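Uncharacterized protein (Bacteroides uniformis, PDB 4JPQ) is of unknown function but belongs to carbohydrate-binding family 9 and so probably binds carbohydrate. Local coordinates at residues S164-Q168 with H169-S173. Sequence-based numbering, arbitrary orientation.
Sequences SAFFQ and HSVGS. With SO4 (sulfate ion), chain F.
Phe166 and His169 bracket a type I beta turn in the loop that joins strands 152-162 and 178-186 of this family 9 carbohydrate-binding fold, and they illustrate how a turn brings together side chains three residues apart. His169 N closes the turn by donating to Phe166 O at 2.9 Å. Both side chains place CG beside their own backbone N, with chi1 at -65° in each, and their CB atoms lie 4.5 Å apart. From there the two rings each meet the ring of Tyr103, the planes at about 50° for Phe166 and 55° for His169, and the Tyr103 hydroxyl also bonds His169 ND1 and Gln168 N, so the imidazole is fixed in its rotation while one of its faces lies over Gln168 O. Were His169 an alanine, the Tyr103 hydroxyl would lose its ND1 partner, and a gap is likely to open beside the tyrosine ring. Further along, Val171 CG2 meets Phe166 CD2 obliquely, 4.1 Å away, an apolar contact between two buried side chains. Beyond it the chain grips a sulfate, probably carried over from crystallisation: Ser173 N donates to its O4 at 2.8 Å, and Gly172 N reaches the same oxygen at 2.7 Å.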
loop_
_atom_site.group_PDB
_atom_site.type_symbol
_atom_site.label_atom_id
_atom_site.label_comp_id
_atom_site.label_asym_id
_atom_site.label_seq_id
_atom_site.Cartn_x
_atom_site.Cartn_y
_atom_site.Cartn_z
ATOM N N SER A 164 5.527 -12.073 -9.148
ATOM C CA SER A 164 4.926 -12.077 -10.498
ATOM C C SER A 164 3.966 -10.919 -10.761
ATOM O O SER A 164 3.731 -10.586 -11.919
ATOM C CB SER A 164 4.193 -13.392 -10.759
ATOM O OG SER A 164 3.207 -13.629 -9.765
ATOM N N ALA A 165 3.396 -10.313 -9.710
ATOM C CA ALA A 165 2.512 -9.131 -9.873
ATOM C C ALA A 165 3.243 -7.882 -10.365
ATOM O O ALA A 165 2.579 -6.916 -10.741
ATOM C CB ALA A 165 1.761 -8.813 -8.605
ATOM N N PHE A 166 4.582 -7.867 -10.354
ATOM C CA PHE A 166 5.337 -6.785 -10.992
ATOM C C PHE A 166 5.296 -7.103 -12.498
ATOM O O PHE A 166 6.293 -7.494 -13.116
ATOM C CB PHE A 166 6.759 -6.718 -10.446
ATOM C CG PHE A 166 6.838 -6.344 -8.990
ATOM C CD1 PHE A 166 6.246 -5.176 -8.529
ATOM C CD2 PHE A 166 7.569 -7.111 -8.094
ATOM C CE1 PHE A 166 6.331 -4.811 -7.190
ATOM C CE2 PHE A 166 7.686 -6.741 -6.762
ATOM C CZ PHE A 166 7.056 -5.593 -6.304
ATOM N N PHE A 167 4.119 -6.860 -13.074
ATOM C CA PHE A 167 3.755 -7.300 -14.433
ATOM C C PHE A 167 4.558 -6.784 -15.618
ATOM O O PHE A 167 4.457 -7.358 -16.706
ATOM C CB PHE A 167 2.233 -7.161 -14.679
ATOM C CG PHE A 167 1.715 -5.743 -14.753
ATOM C CD1 PHE A 167 1.350 -5.049 -13.608
ATOM C CD2 PHE A 167 1.524 -5.131 -15.988
ATOM C CE1 PHE A 167 0.855 -3.752 -13.685
ATOM C CE2 PHE A 167 1.021 -3.835 -16.078
ATOM C CZ PHE A 167 0.689 -3.142 -14.921
ATOM N N GLN A 168 5.325 -5.713 -15.405
ATOM C CA GLN A 168 6.238 -5.167 -16.413
ATOM C C GLN A 168 7.708 -5.590 -16.182
ATOM O O GLN A 168 8.602 -5.046 -16.833
ATOM C CB GLN A 168 6.142 -3.642 -16.445
ATOM C CG GLN A 168 4.766 -3.088 -16.799
ATOM C CD GLN A 168 4.709 -1.567 -16.726
ATOM O OE1 GLN A 168 5.429 -0.936 -15.945
ATOM N NE2 GLN A 168 3.852 -0.969 -17.540
ATOM N N HIS A 169 7.958 -6.560 -15.287
ATOM C CA HIS A 169 9.318 -7.065 -14.972
ATOM C C HIS A 169 9.361 -8.582 -14.817
ATOM O O HIS A 169 8.318 -9.228 -14.705
ATOM C CB HIS A 169 9.826 -6.435 -13.660
ATOM C CG HIS A 169 10.035 -4.953 -13.729
ATOM N ND1 HIS A 169 9.016 -4.047 -13.551
ATOM C CD2 HIS A 169 11.148 -4.219 -13.959
ATOM C CE1 HIS A 169 9.486 -2.820 -13.678
ATOM N NE2 HIS A 169 10.778 -2.898 -13.924
ATOM N N SER A 170 10.580 -9.126 -14.814
ATOM C CA SER A 170 10.832 -10.552 -14.589
ATOM C C SER A 170 11.585 -10.663 -13.271
ATOM O O SER A 170 12.743 -11.065 -13.237
ATOM C CB SER A 170 11.632 -11.149 -15.745
ATOM O OG SER A 170 10.859 -11.141 -16.924
ATOM N N VAL A 171 10.917 -10.284 -12.188
ATOM C CA VAL A 171 11.516 -10.309 -10.848
ATOM C C VAL A 171 11.395 -11.756 -10.367
ATOM O O VAL A 171 10.296 -12.322 -10.349
ATOM C CB VAL A 171 10.851 -9.302 -9.866
ATOM C CG1 VAL A 171 11.637 -9.217 -8.564
ATOM C CG2 VAL A 171 10.794 -7.913 -10.477
ATOM N N GLY A 172 12.530 -12.348 -10.000
ATOM C CA GLY A 172 12.606 -13.749 -9.588
ATOM C C GLY A 172 12.349 -13.988 -8.118
ATOM O O GLY A 172 11.373 -14.646 -7.764
ATOM N N SER A 173 13.232 -13.438 -7.280
ATOM C CA SER A 173 13.195 -13.626 -5.830
ATOM C C SER A 173 13.578 -12.355 -5.072
ATOM O O SER A 173 14.534 -11.687 -5.428
ATOM C CB SER A 173 14.154 -14.749 -5.433
ATOM O OG SER A 173 14.178 -14.926 -4.022
HETATM S S SO4 F . 15.689 -11.662 -10.119
HETATM O O1 SO4 F . 15.900 -10.223 -10.410
HETATM O O2 SO4 F . 14.943 -12.285 -11.237
HETATM O O3 SO4 F . 16.977 -12.369 -9.975
HETATM O O4 SO4 F . 14.934 -11.809 -8.855
#